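Local coordinates for flagellar protein FlgA (Thermotoga maritima, PDB 3FRN), which probably acts as a periplasmic chaperone in the formation of the P ring of the flagellar basal body, at residues E241-M246 with G256-G261; V215-V220 with G261-I266; K32-L37 with T52-Y57; E42-R47 with F95-F100; V145-R150 with G196-A201. All blocks are in the same frame, centred on the assembly; numbering follows the deposited sequence. Where two conformers were deposited one is given.

Contact 1. Residues E241-M246 with G256-G261; sequences ETVRAM and GRVERG
Glu241 O is held from two sources on the facing strand. Val258 N donates to it at 2.7 Å, with an N-H...O angle of 164°. Arg257 CA adds a CA-H...O contact to the same Glu241 O at 3.2 Å. One step along, Gly256 O is gripped in a similar way: Val243 N donates to it at 2.7 Å, while Thr242 CA approaches it at 3.4 Å. The return bond from Gly256 N to Val243 O is weak, with a length of 3.2 Å. Thr242 and Arg257 form the antiparallel non-hydrogen-bonded pair and Val243 and Gly256 the hydrogen-bonded one, within the beta hairpin of strands 242-246 and 253-259. The two short segments run at 120° to each other, and beyond Val243 the first strand draws away from residues 256-261. The CG2 methyls of Val243 and Val258 meet at 3.8 Å; in both valines CG2 stands anti to the carbonyl carbon, which turns these methyls to one another. Val258 also packs on Val210, Leu239 and Leu264. On the face of Thr242 and Arg257, Thr242 CG2 rests against the Gly256 backbone, whereas Arg257 leads its guanidinium off toward Glu259, with NE 2.9 Å from Glu259 OE2 but the oxygen well out of the guanidinium plane, a pairing of charges alone. The carboxylate of Glu241 turns back to Tyr238 N.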
# COMPACT_ATOMS: atom_id res chain seq x y z
N GLU A 241 30.03 -14.67 7.10
CA GLU A 241 30.46 -14.11 8.37
C GLU A 241 31.52 -15.00 8.97
O GLU A 241 31.53 -16.21 8.74
CB GLU A 241 29.29 -13.90 9.34
CG GLU A 241 28.31 -12.84 8.83
CD GLU A 241 27.17 -12.57 9.79
OE1 GLU A 241 26.82 -13.49 10.56
OE2 GLU A 241 26.63 -11.44 9.74
N THR A 242 32.41 -14.36 9.72
CA THR A 242 33.42 -15.05 10.49
C THR A 242 32.91 -15.25 11.92
O THR A 242 32.69 -14.29 12.66
CB THR A 242 34.74 -14.26 10.50
OG1 THR A 242 35.21 -14.08 9.16
CG2 THR A 242 35.79 -15.01 11.30
N VAL A 243 32.71 -16.52 12.29
CA VAL A 243 32.23 -16.90 13.62
C VAL A 243 33.33 -17.63 14.41
O VAL A 243 34.04 -18.49 13.86
CB VAL A 243 30.97 -17.80 13.53
CG1 VAL A 243 30.44 -18.06 14.91
CG2 VAL A 243 29.89 -17.13 12.72
N ARG A 244 33.46 -17.29 15.69
CA ARG A 244 34.38 -17.97 16.60
C ARG A 244 33.84 -19.36 16.93
O ARG A 244 32.62 -19.54 17.01
CB ARG A 244 34.59 -17.15 17.86
CG ARG A 244 34.78 -15.67 17.57
CD ARG A 244 34.60 -14.81 18.80
NE ARG A 244 34.31 -13.42 18.44
CZ ARG A 244 35.24 -12.48 18.28
NH1 ARG A 244 36.53 -12.76 18.44
NH2 ARG A 244 34.88 -11.25 17.96
N ALA A 245 34.73 -20.32 17.12
CA ALA A 245 34.34 -21.72 17.36
C ALA A 245 35.39 -22.45 18.20
O ALA A 245 36.50 -21.95 18.38
CB ALA A 245 34.11 -22.44 16.03
N MET A 246 35.02 -23.65 18.70
CA MET A 246 35.96 -24.50 19.46
C MET A 246 35.97 -25.96 18.96
O MET A 246 34.86 -26.68 18.92
CB MET A 246 35.64 -24.48 20.98
CG MET A 246 36.44 -25.53 21.81
SD MET A 246 35.31 -26.35 23.09
CE MET A 246 35.51 -25.17 24.62
N GLY A 256 36.57 -18.73 11.97
CA GLY A 256 36.06 -19.49 10.85
C GLY A 256 34.89 -18.83 10.15
O GLY A 256 33.91 -18.44 10.79
N ARG A 257 35.00 -18.72 8.84
CA ARG A 257 33.93 -18.14 8.03
C ARG A 257 32.87 -19.18 7.72
O ARG A 257 33.19 -20.34 7.39
CB ARG A 257 34.48 -17.52 6.74
CG ARG A 257 35.20 -18.49 5.83
CD ARG A 257 36.02 -17.79 4.74
NE ARG A 257 35.26 -17.60 3.50
CZ ARG A 257 35.81 -17.31 2.32
NH1 ARG A 257 35.04 -17.15 1.25
NH2 ARG A 257 37.13 -17.19 2.20
N VAL A 258 31.61 -18.78 7.84
CA VAL A 258 30.51 -19.62 7.41
C VAL A 258 30.53 -19.69 5.89
O VAL A 258 30.49 -18.67 5.19
CB VAL A 258 29.17 -19.07 7.89
CG1 VAL A 258 28.01 -19.97 7.44
CG2 VAL A 258 29.19 -18.90 9.40
N GLU A 259 30.62 -20.91 5.38
CA GLU A 259 30.63 -21.13 3.95
C GLU A 259 29.38 -21.89 3.53
O GLU A 259 28.74 -22.56 4.35
CB GLU A 259 31.89 -21.88 3.51
CG GLU A 259 33.19 -21.14 3.81
CD GLU A 259 34.22 -21.27 2.70
OE1 GLU A 259 34.18 -22.27 1.96
OE2 GLU A 259 35.06 -20.36 2.57
N ARG A 260 29.03 -21.78 2.25
CA ARG A 260 28.07 -22.68 1.64
C ARG A 260 28.24 -24.11 2.16
O ARG A 260 29.29 -24.72 1.98
CB ARG A 260 28.20 -22.66 0.12
CG ARG A 260 27.17 -23.51 -0.61
CD ARG A 260 27.32 -23.40 -2.11
NE ARG A 260 28.68 -23.70 -2.55
CZ ARG A 260 29.11 -23.58 -3.80
NH1 ARG A 260 30.37 -23.88 -4.11
NH2 ARG A 260 28.28 -23.15 -4.75
N GLY A 261 27.20 -24.62 2.82
CA GLY A 261 27.23 -25.98 3.34
C GLY A 261 26.04 -26.27 4.24
O GLY A 261 25.00 -26.74 3.77

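Contact 2. Residues V215-V220 with G261-I266; sequences VVPAYV and GPVLRI
Ile266 N donates to Tyr219 O at 2.7 Å, the shortest of three backbone bonds that join residues 215-220 to 261-266. Leu264 uses both its polar backbone atoms: its N gives to Pro217 O at 2.9 Å, and its O receives Tyr219 N at 3.0 Å. Ala218 CA adds a CA-H...O contact to Leu264 O at 3.1 Å, so that two groups meet this oxygen. The side chains fall on two faces. On that of Ala218 and Leu264, the methyl of Ala218 touches Leu264 CB and Ile266 CD1. Ile266 CD1 also reaches Val220 CG2 at 3.8 Å, because CG1 stands anti to the carbonyl carbon (chi1 -67°) and carries the end of the chain back toward the first strand.

The pairing is parallel, at 26° between the short axes, and it joins the first and last strands of a five-stranded mixed sheet, 215-219 and 263-266, so that the sheet closes on itself in the ChapFlgA region of the chain. On the other face, Arg265 bends at chi2 and chi3 and brings NH2 to 3.6 Å from Tyr219 CD2. The ring and guanidinium planes are 80° apart, with the ring atom at the guanidinium edge. Arg265 NE is buried by this contact and has no partner in the model.

At the Val216 end, Val216 CG1 lies 3.2 Å from Pro262 O, next to the cis peptide bond between Gly261 and Pro262. Farther out, Val210 backs both Val216 and Pro262, Val231 of the adjoining strand packs on Ala218, and Val254 lies against Ile266.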
# COMPACT_ATOMS: atom_id res chain seq x y z
N VAL A 215 26.89 -28.16 15.64
CA VAL A 215 28.03 -28.89 15.11
C VAL A 215 28.05 -28.83 13.59
O VAL A 215 27.09 -29.26 12.92
CB VAL A 215 28.06 -30.37 15.58
CG1 VAL A 215 29.14 -31.16 14.84
CG2 VAL A 215 28.31 -30.43 17.07
N VAL A 216 29.13 -28.27 13.04
CA VAL A 216 29.31 -28.23 11.59
C VAL A 216 30.70 -28.77 11.22
O VAL A 216 31.62 -28.68 12.03
CB VAL A 216 29.11 -26.79 11.01
CG1 VAL A 216 27.62 -26.47 10.87
CG2 VAL A 216 29.83 -25.74 11.84
N PRO A 217 30.83 -29.35 10.01
CA PRO A 217 32.15 -29.67 9.48
C PRO A 217 33.00 -28.41 9.28
O PRO A 217 32.46 -27.32 9.09
CB PRO A 217 31.84 -30.31 8.12
CG PRO A 217 30.44 -30.80 8.24
CD PRO A 217 29.76 -29.79 9.10
N ALA A 218 34.31 -28.56 9.35
CA ALA A 218 35.23 -27.43 9.25
C ALA A 218 36.53 -27.80 8.54
O ALA A 218 36.98 -28.94 8.62
CB ALA A 218 35.52 -26.86 10.63
N TYR A 219 37.12 -26.83 7.86
CA TYR A 219 38.34 -27.03 7.09
C TYR A 219 39.45 -26.10 7.57
O TYR A 219 39.21 -24.92 7.83
CB TYR A 219 38.07 -26.78 5.61
CG TYR A 219 37.56 -27.99 4.85
CD1 TYR A 219 38.45 -28.88 4.24
CD2 TYR A 219 36.19 -28.25 4.74
CE1 TYR A 219 37.99 -30.00 3.54
CE2 TYR A 219 35.72 -29.36 4.04
CZ TYR A 219 36.63 -30.23 3.44
OH TYR A 219 36.19 -31.34 2.75
N VAL A 220 40.66 -26.64 7.70
CA VAL A 220 41.84 -25.88 8.12
C VAL A 220 42.92 -25.85 7.03
O VAL A 220 42.62 -25.83 5.83
CB VAL A 220 42.46 -26.46 9.42
CG1 VAL A 220 43.63 -25.60 9.89
CG2 VAL A 220 41.41 -26.60 10.52
N GLY A 261 27.20 -24.62 2.82
CA GLY A 261 27.23 -25.98 3.34
C GLY A 261 26.04 -26.27 4.24
O GLY A 261 25.00 -26.74 3.77
N PRO A 262 26.20 -26.00 5.53
CA PRO A 262 27.14 -24.98 5.99
C PRO A 262 28.36 -25.61 6.68
O PRO A 262 28.21 -26.25 7.72
CB PRO A 262 26.32 -24.18 7.00
CG PRO A 262 25.32 -25.15 7.52
CD PRO A 262 24.98 -26.05 6.36
N VAL A 263 29.54 -25.41 6.09
CA VAL A 263 30.79 -25.68 6.79
C VAL A 263 31.44 -24.39 7.28
O VAL A 263 31.19 -23.32 6.73
CB VAL A 263 31.78 -26.44 5.89
CG1 VAL A 263 31.14 -27.69 5.32
CG2 VAL A 263 32.28 -25.53 4.77
N LEU A 264 32.26 -24.50 8.31
CA LEU A 264 33.19 -23.44 8.67
C LEU A 264 34.48 -23.64 7.91
O LEU A 264 34.93 -24.76 7.70
CB LEU A 264 33.50 -23.42 10.17
CG LEU A 264 32.66 -22.58 11.13
CD1 LEU A 264 33.55 -22.09 12.26
CD2 LEU A 264 31.98 -21.40 10.45
N ARG A 265 35.08 -22.54 7.48
CA ARG A 265 36.43 -22.57 6.98
C ARG A 265 37.30 -21.83 7.97
O ARG A 265 37.15 -20.63 8.16
CB ARG A 265 36.52 -21.91 5.61
CG ARG A 265 37.93 -21.86 5.06
CD ARG A 265 37.94 -22.40 3.65
NE ARG A 265 37.29 -23.71 3.59
CZ ARG A 265 36.86 -24.28 2.47
NH1 ARG A 265 37.01 -23.68 1.30
NH2 ARG A 265 36.28 -25.47 2.53
N ILE A 266 38.20 -22.56 8.62
CA ILE A 266 39.09 -21.96 9.60
C ILE A 266 40.24 -21.20 8.93
O ILE A 266 41.02 -21.76 8.15
CB ILE A 266 39.57 -22.99 10.63
CG1 ILE A 266 38.37 -23.43 11.47
CG2 ILE A 266 40.67 -22.41 11.51
CD1 ILE A 266 38.52 -24.77 12.14

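Contact 3. Residues K32-L37 with T52-Y57; sequences KNLMIL and TKFPEY
Apolar contacts carry most of the meeting between residues 32-37 and 52-57, and Leu34 CD1 is at their centre. This methyl lies 3.6 Å from Lys53 CG and 3.7 Å from Phe54 CE2, which it approaches with the two side chains at about a right angle. Leu34 gets there with CG anti to its backbone N (chi1 -170°). Lys32 comes to the same ring from another direction: its chain slides past Phe54 pointing the opposite way, and CG sits 3.8 Å from Phe54 CE1. Lys53 CB lies over one face of the Phe54 ring, offset toward the rim.

The polar part is slight. Lys53 NZ donates a weak bond to Asn33 O at 3.3 Å, reached by a chain that bends at chi2 and then runs extended, with CE alongside Leu34 O. Replacing Lys53 by an alanine would probably leave Asn33 O without this donor and uncover the methyl of Leu34 that the aliphatic chain now lies against.

Charges are only loosely related. Lys32 NZ and Lys53 NZ stay 5.9 Å apart, and Glu56 OE2 is at a comparable distance from Lys32 NZ, which may soften the like-charge pairing.

Leu18 and Ile23 pack on Leu34, and Leu20 on Phe54. The contact thus joins the lead-in to strand 35-37 with the C-terminal end of helix 47-53 and Phe54, which opens a type I beta turn, within the FlgA N-terminal domain-like region.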
# COMPACT_ATOMS: atom_id res chain seq x y z
N LYS A 32 -25.48 23.99 -8.30
CA LYS A 32 -24.04 24.16 -8.16
C LYS A 32 -23.26 22.91 -8.56
O LYS A 32 -23.65 21.78 -8.24
CB LYS A 32 -23.64 24.67 -6.77
CG LYS A 32 -23.10 23.65 -5.81
CD LYS A 32 -21.95 24.23 -4.99
CE LYS A 32 -22.38 25.46 -4.20
NZ LYS A 32 -21.22 26.20 -3.63
N ASN A 33 -22.16 23.14 -9.28
CA ASN A 33 -21.28 22.08 -9.77
C ASN A 33 -20.48 21.46 -8.63
O ASN A 33 -19.73 22.15 -7.94
CB ASN A 33 -20.37 22.64 -10.88
CG ASN A 33 -19.16 21.75 -11.19
OD1 ASN A 33 -18.04 22.24 -11.32
ND2 ASN A 33 -19.39 20.44 -11.33
N LEU A 34 -20.67 20.16 -8.43
CA LEU A 34 -19.97 19.44 -7.38
C LEU A 34 -18.70 18.81 -7.92
O LEU A 34 -17.62 19.00 -7.36
CB LEU A 34 -20.89 18.37 -6.78
CG LEU A 34 -20.51 17.62 -5.50
CD1 LEU A 34 -20.38 18.56 -4.32
CD2 LEU A 34 -21.55 16.57 -5.20
N MET A 35 -18.83 18.06 -9.01
CA MET A 35 -17.70 17.41 -9.67
C MET A 35 -17.87 17.49 -11.19
O MET A 35 -18.99 17.58 -11.68
CB MET A 35 -17.60 15.93 -9.27
CG MET A 35 -17.40 15.63 -7.78
SD MET A 35 -15.73 15.16 -7.28
CE MET A 35 -16.13 13.75 -6.29
N ILE A 36 -16.74 17.47 -11.90
CA ILE A 36 -16.72 17.34 -13.36
C ILE A 36 -16.53 15.86 -13.66
O ILE A 36 -15.47 15.32 -13.38
CB ILE A 36 -15.55 18.15 -14.00
CG1 ILE A 36 -15.60 19.62 -13.57
CG2 ILE A 36 -15.55 18.02 -15.52
CD1 ILE A 36 -16.90 20.31 -13.92
N LEU A 37 -17.54 15.22 -14.23
CA LEU A 37 -17.51 13.79 -14.44
C LEU A 37 -16.94 13.42 -15.82
O LEU A 37 -17.51 13.78 -16.84
CB LEU A 37 -18.94 13.25 -14.31
CG LEU A 37 -19.49 12.67 -13.00
CD1 LEU A 37 -18.94 13.28 -11.75
CD2 LEU A 37 -21.01 12.77 -13.03
N THR A 52 -17.26 21.46 2.45
CA THR A 52 -16.80 22.63 1.70
C THR A 52 -17.90 23.23 0.83
O THR A 52 -18.14 24.44 0.85
CB THR A 52 -15.60 22.29 0.81
OG1 THR A 52 -14.68 21.47 1.53
CG2 THR A 52 -14.88 23.56 0.35
N LYS A 53 -18.56 22.37 0.04
CA LYS A 53 -19.59 22.81 -0.90
C LYS A 53 -20.87 23.21 -0.19
O LYS A 53 -21.40 24.30 -0.41
CB LYS A 53 -19.87 21.71 -1.93
CG LYS A 53 -18.68 21.32 -2.79
CD LYS A 53 -18.41 22.31 -3.90
CE LYS A 53 -17.54 21.68 -4.98
NZ LYS A 53 -17.12 22.68 -5.99
N PHE A 54 -21.37 22.32 0.68
CA PHE A 54 -22.58 22.61 1.45
C PHE A 54 -22.34 22.50 2.95
O PHE A 54 -22.68 21.49 3.57
CB PHE A 54 -23.71 21.65 1.03
CG PHE A 54 -23.73 21.32 -0.43
CD1 PHE A 54 -24.29 22.20 -1.35
CD2 PHE A 54 -23.17 20.13 -0.89
CE1 PHE A 54 -24.30 21.90 -2.70
CE2 PHE A 54 -23.17 19.82 -2.25
CZ PHE A 54 -23.74 20.70 -3.15
N PRO A 55 -21.75 23.55 3.56
CA PRO A 55 -21.48 23.54 5.00
C PRO A 55 -22.73 23.73 5.84
O PRO A 55 -22.69 23.55 7.06
CB PRO A 55 -20.55 24.74 5.18
CG PRO A 55 -20.94 25.67 4.09
CD PRO A 55 -21.29 24.80 2.92
N GLU A 56 -23.83 24.10 5.19
CA GLU A 56 -25.10 24.39 5.87
C GLU A 56 -25.94 23.14 6.10
O GLU A 56 -26.85 23.15 6.93
CB GLU A 56 -25.89 25.46 5.10
CG GLU A 56 -26.06 25.19 3.59
CD GLU A 56 -24.88 25.66 2.76
OE1 GLU A 56 -24.11 26.53 3.22
OE2 GLU A 56 -24.71 25.17 1.62
N TYR A 57 -25.63 22.06 5.38
CA TYR A 57 -26.35 20.80 5.53
C TYR A 57 -25.52 19.73 6.24
O TYR A 57 -24.29 19.75 6.18
CB TYR A 57 -26.78 20.27 4.16
CG TYR A 57 -27.66 21.25 3.42
CD1 TYR A 57 -28.97 21.48 3.83
CD2 TYR A 57 -27.18 21.95 2.31
CE1 TYR A 57 -29.78 22.38 3.17
CE2 TYR A 57 -27.99 22.85 1.64
CZ TYR A 57 -29.28 23.07 2.08
OH TYR A 57 -30.09 23.96 1.42

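Contact 4. Residues E42-R47 with F95-F100; sequences EYLVTR and FVVKTF
Tyr43 lies beside Val96 with both side chains pointing the same way. Its CB is 4.0 Å from Val96 O. From CG outward the ring takes Val96 CG1 over its centre, a CH-pi contact 3.7 Å from the centroid and 6° off the normal. Its CD2-CE2 side meets the other methyl tightly, CE2 being 3.3 Å from Val96 CG2, and Thr99 CG2 approaches the ring edge near its plane. At the tip, OH bonds to Ile36 O and Leu38 N. A leucine here would probably leave Val96 without a flat surface and Ile36 O without its hydroxyl partner.

The backbones are bridged by Val96 N to Glu42 O and Leu44 N to Val96 O, both 2.9 Å. One water then links Leu44 O, Thr46 N and Val97 O where the chains part. Glu42 CG lies 3.5 Å from Phe95 CE1, while its carboxylate turns to Arg66 and Thr68.

Strand 42-45 pairs with 65-69 on its other side and leads through the N-cap Thr46 into helix 47-53; strand 93-101 pairs with 132-148, where Val97 and Lys98 face Asn136 in a classic beta bulge. The contact thus joins the N-terminal domain-like sheet to the HotDog-like sheet.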
# COMPACT_ATOMS: atom_id res chain seq x y z
N GLU A 42 -13.29 6.87 -11.91
CA GLU A 42 -14.04 6.58 -10.69
C GLU A 42 -13.95 7.76 -9.74
O GLU A 42 -12.88 8.33 -9.56
CB GLU A 42 -13.44 5.37 -9.99
CG GLU A 42 -14.43 4.60 -9.13
CD GLU A 42 -15.17 3.51 -9.90
OE1 GLU A 42 -14.91 3.35 -11.11
OE2 GLU A 42 -16.00 2.82 -9.27
N TYR A 43 -15.07 8.12 -9.13
CA TYR A 43 -15.12 9.28 -8.25
C TYR A 43 -15.48 8.86 -6.83
O TYR A 43 -16.21 7.90 -6.62
CB TYR A 43 -16.16 10.30 -8.76
CG TYR A 43 -15.72 11.03 -10.00
CD1 TYR A 43 -15.62 10.37 -11.22
CD2 TYR A 43 -15.41 12.37 -9.96
CE1 TYR A 43 -15.19 11.03 -12.36
CE2 TYR A 43 -14.98 13.05 -11.10
CZ TYR A 43 -14.87 12.36 -12.29
OH TYR A 43 -14.46 13.01 -13.41
N LEU A 44 -14.97 9.60 -5.86
CA LEU A 44 -15.33 9.34 -4.48
C LEU A 44 -15.74 10.66 -3.88
O LEU A 44 -14.90 11.53 -3.69
CB LEU A 44 -14.13 8.78 -3.74
CG LEU A 44 -14.30 7.73 -2.65
CD1 LEU A 44 -14.83 6.42 -3.21
CD2 LEU A 44 -12.96 7.53 -1.98
N VAL A 45 -17.03 10.83 -3.61
CA VAL A 45 -17.51 12.05 -2.97
C VAL A 45 -17.33 11.91 -1.46
O VAL A 45 -17.96 11.06 -0.83
CB VAL A 45 -18.99 12.34 -3.26
CG1 VAL A 45 -19.43 13.60 -2.52
CG2 VAL A 45 -19.22 12.52 -4.74
N THR A 46 -16.47 12.75 -0.90
CA THR A 46 -16.14 12.69 0.51
C THR A 46 -16.94 13.69 1.35
O THR A 46 -17.54 14.62 0.81
CB THR A 46 -14.65 12.98 0.73
OG1 THR A 46 -14.34 14.26 0.17
CG2 THR A 46 -13.80 11.92 0.05
N ARG A 47 -16.91 13.49 2.67
CA ARG A 47 -17.56 14.39 3.62
C ARG A 47 -16.86 15.74 3.66
O ARG A 47 -17.50 16.76 3.91
CB ARG A 47 -17.55 13.79 5.03
CG ARG A 47 -18.26 12.47 5.15
CD ARG A 47 -19.69 12.59 4.68
NE ARG A 47 -20.39 11.32 4.77
CZ ARG A 47 -21.25 11.00 5.73
NH1 ARG A 47 -21.83 9.81 5.71
NH2 ARG A 47 -21.51 11.85 6.71
N PHE A 95 -9.06 7.30 -7.34
CA PHE A 95 -10.40 7.84 -7.19
C PHE A 95 -10.26 9.35 -7.23
O PHE A 95 -9.46 9.92 -6.49
CB PHE A 95 -11.00 7.45 -5.83
CG PHE A 95 -11.28 6.00 -5.69
CD1 PHE A 95 -12.45 5.45 -6.20
CD2 PHE A 95 -10.38 5.16 -5.04
CE1 PHE A 95 -12.71 4.09 -6.08
CE2 PHE A 95 -10.63 3.80 -4.93
CZ PHE A 95 -11.80 3.26 -5.45
N VAL A 96 -11.05 10.02 -8.07
CA VAL A 96 -11.01 11.47 -8.02
C VAL A 96 -11.86 11.98 -6.85
O VAL A 96 -13.00 11.53 -6.65
CB VAL A 96 -11.27 12.16 -9.41
CG1 VAL A 96 -11.68 11.15 -10.53
CG2 VAL A 96 -12.22 13.30 -9.30
N VAL A 97 -11.29 12.88 -6.05
CA VAL A 97 -11.96 13.35 -4.83
C VAL A 97 -12.25 14.85 -4.85
O VAL A 97 -12.96 15.36 -3.98
CB VAL A 97 -11.15 12.99 -3.53
CG1 VAL A 97 -11.27 11.49 -3.17
CG2 VAL A 97 -9.70 13.45 -3.62
N LYS A 98 -11.68 15.54 -5.83
CA LYS A 98 -11.94 16.94 -6.08
C LYS A 98 -11.68 17.16 -7.57
O LYS A 98 -10.76 16.56 -8.12
CB LYS A 98 -10.99 17.80 -5.23
CG LYS A 98 -11.66 18.87 -4.37
CD LYS A 98 -10.65 19.72 -3.58
CE LYS A 98 -10.06 19.00 -2.35
NZ LYS A 98 -8.90 18.10 -2.65
N THR A 99 -12.50 17.96 -8.23
CA THR A 99 -12.16 18.48 -9.56
C THR A 99 -12.22 20.00 -9.62
O THR A 99 -13.02 20.61 -8.91
CB THR A 99 -13.11 17.95 -10.64
OG1 THR A 99 -14.42 18.46 -10.40
CG2 THR A 99 -13.15 16.44 -10.61
N PHE A 100 -11.39 20.60 -10.46
CA PHE A 100 -11.46 22.03 -10.76
C PHE A 100 -11.46 22.24 -12.27
O PHE A 100 -10.87 21.45 -13.01
CB PHE A 100 -10.26 22.77 -10.16
CG PHE A 100 -9.94 22.35 -8.76
CD1 PHE A 100 -8.94 21.40 -8.53
CD2 PHE A 100 -10.63 22.88 -7.68
CE1 PHE A 100 -8.64 21.00 -7.24
CE2 PHE A 100 -10.33 22.49 -6.39
CZ PHE A 100 -9.33 21.55 -6.16
O HOH W 1 -14.59 13.94 -2.77

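Contact 5. Residues V145-R150 with G196-A201; sequences VVVLKR and GTVLTA
Three backbone bonds tie Val146 and Leu148 to residues 196-199, whose chain runs 120° from the direction of strand 145-148 and forms a single bridge, Val147 with Val198. Leu199 N gives to Val146 O at 3.0 Å, almost straight at 171°. Leu148 is held twice: its N donates to Thr197 O at 3.1 Å, and its O receives Gly196 N at 3.0 Å. Gly196 has a positive phi (95°) at which a side chain would jam against the preceding carbonyl, so the turn of the chain here calls for glycine.

Two groups of side chains flank this backbone seam. In one, Leu199 sends CD2 between its neighbours, 3.9 Å from Val146 CG1 and the same from Leu148 CD2, while its CD1 meets Leu148 CG; the two leucines cross at about a right angle. The other group is all valine: Val198 forks, CG1 lying 4.0 Å from Val145 CG2 and CG2 lying 3.9 Å from Val147 CG2. Val147 CG1 also covers the carbonyl of Gly196. Thr197 turns its hydroxyl to Lys194 O.

Within the SAF region, this places a loop without regular structure against the last part of strand 132-148. Strand 163-169 pairs with that strand through Val145 and Val147, and Val184 of helix 181-184 packs on both Val146 and Leu199.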
# COMPACT_ATOMS: atom_id res chain seq x y z
N VAL A 145 -2.61 -8.60 3.45
CA VAL A 145 -1.31 -8.59 4.12
C VAL A 145 -1.29 -9.49 5.36
O VAL A 145 -2.34 -9.88 5.87
CB VAL A 145 -0.86 -7.16 4.50
CG1 VAL A 145 -0.69 -6.29 3.25
CG2 VAL A 145 -1.83 -6.53 5.47
N VAL A 146 -0.09 -9.81 5.83
CA VAL A 146 0.10 -10.68 6.99
C VAL A 146 0.01 -9.87 8.28
O VAL A 146 0.77 -8.93 8.49
CB VAL A 146 1.45 -11.44 6.88
CG1 VAL A 146 1.83 -12.07 8.21
CG2 VAL A 146 1.37 -12.50 5.80
N VAL A 147 -0.94 -10.24 9.14
CA VAL A 147 -1.20 -9.53 10.39
C VAL A 147 -1.08 -10.50 11.56
O VAL A 147 -1.47 -11.67 11.45
CB VAL A 147 -2.61 -8.85 10.35
CG1 VAL A 147 -3.05 -8.37 11.73
CG2 VAL A 147 -2.63 -7.70 9.36
N LEU A 148 -0.54 -10.03 12.68
CA LEU A 148 -0.36 -10.86 13.88
C LEU A 148 -1.65 -11.31 14.57
O LEU A 148 -2.54 -10.49 14.85
CB LEU A 148 0.56 -10.15 14.89
CG LEU A 148 2.05 -10.16 14.54
CD1 LEU A 148 2.84 -9.52 15.66
CD2 LEU A 148 2.56 -11.58 14.30
N LYS A 149 -1.74 -12.61 14.84
CA LYS A 149 -2.81 -13.19 15.66
C LYS A 149 -2.52 -13.04 17.15
O LYS A 149 -3.44 -13.01 17.96
CB LYS A 149 -3.00 -14.69 15.37
CG LYS A 149 -3.79 -15.01 14.12
CD LYS A 149 -3.44 -16.39 13.60
CE LYS A 149 -4.38 -17.46 14.07
NZ LYS A 149 -4.03 -18.76 13.42
N ARG A 150 -1.24 -12.98 17.51
CA ARG A 150 -0.84 -12.94 18.91
C ARG A 150 0.44 -12.15 19.13
O ARG A 150 1.17 -11.87 18.18
CB ARG A 150 -0.69 -14.37 19.45
CG ARG A 150 0.31 -15.22 18.68
CD ARG A 150 0.05 -16.72 18.85
NE ARG A 150 0.08 -17.17 20.25
CZ ARG A 150 1.17 -17.33 20.99
NH1 ARG A 150 2.38 -17.05 20.49
NH2 ARG A 150 1.06 -17.76 22.24
N GLY A 196 -2.44 -7.69 16.05
CA GLY A 196 -3.02 -6.65 15.19
C GLY A 196 -1.98 -5.91 14.36
O GLY A 196 -2.32 -5.18 13.43
N THR A 197 -0.71 -6.10 14.70
CA THR A 197 0.39 -5.46 14.01
C THR A 197 0.59 -6.07 12.63
O THR A 197 0.84 -7.27 12.50
CB THR A 197 1.70 -5.54 14.83
OG1 THR A 197 1.53 -4.87 16.09
CG2 THR A 197 2.86 -4.91 14.09
N VAL A 198 0.46 -5.22 11.61
CA VAL A 198 0.79 -5.56 10.23
C VAL A 198 2.28 -5.79 10.15
O VAL A 198 3.06 -4.89 10.49
CB VAL A 198 0.44 -4.42 9.25
CG1 VAL A 198 0.88 -4.77 7.82
CG2 VAL A 198 -1.04 -4.10 9.31
N LEU A 199 2.67 -6.98 9.72
CA LEU A 199 4.06 -7.38 9.70
C LEU A 199 4.73 -6.69 8.54
O LEU A 199 4.15 -6.60 7.47
CB LEU A 199 4.18 -8.90 9.59
CG LEU A 199 4.95 -9.61 10.71
CD1 LEU A 199 4.80 -8.87 12.02
CD2 LEU A 199 4.46 -11.04 10.89
N THR A 200 5.93 -6.16 8.76
CA THR A 200 6.71 -5.56 7.69
C THR A 200 8.15 -6.07 7.69
O THR A 200 8.66 -6.49 8.72
CB THR A 200 6.72 -4.00 7.74
OG1 THR A 200 7.39 -3.55 8.92
CG2 THR A 200 5.30 -3.41 7.69
N ALA A 201 8.79 -6.00 6.52
CA ALA A 201 10.15 -6.49 6.32
C ALA A 201 11.17 -6.02 7.36
O ALA A 201 12.04 -6.78 7.78
CB ALA A 201 10.61 -6.12 4.92

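Contacts 1 and 2 share one sheet, with centres about 6 Å apart: contact 1 is nested within the loop that contact 2 closes, and Arg257 O probably bonds to Arg265 N between them. Contacts 3 and 4 form a second cluster, centres about 11 Å apart, and interlock in sequence; Ile36 O and N probably bond to Tyr43 OH and Thr99 OG1. Contact 5 lies between the clusters, its centre about 31 Å from that of contact 4, with which it shares a sheet, and about 33 Å from that of contact 1. Contacts 2 and 3 are the farthest apart, about 73 Å between centres. A bound glycerol, probably from crystallisation, lies about 5 Å from the side chain of Glu42 in contact 4.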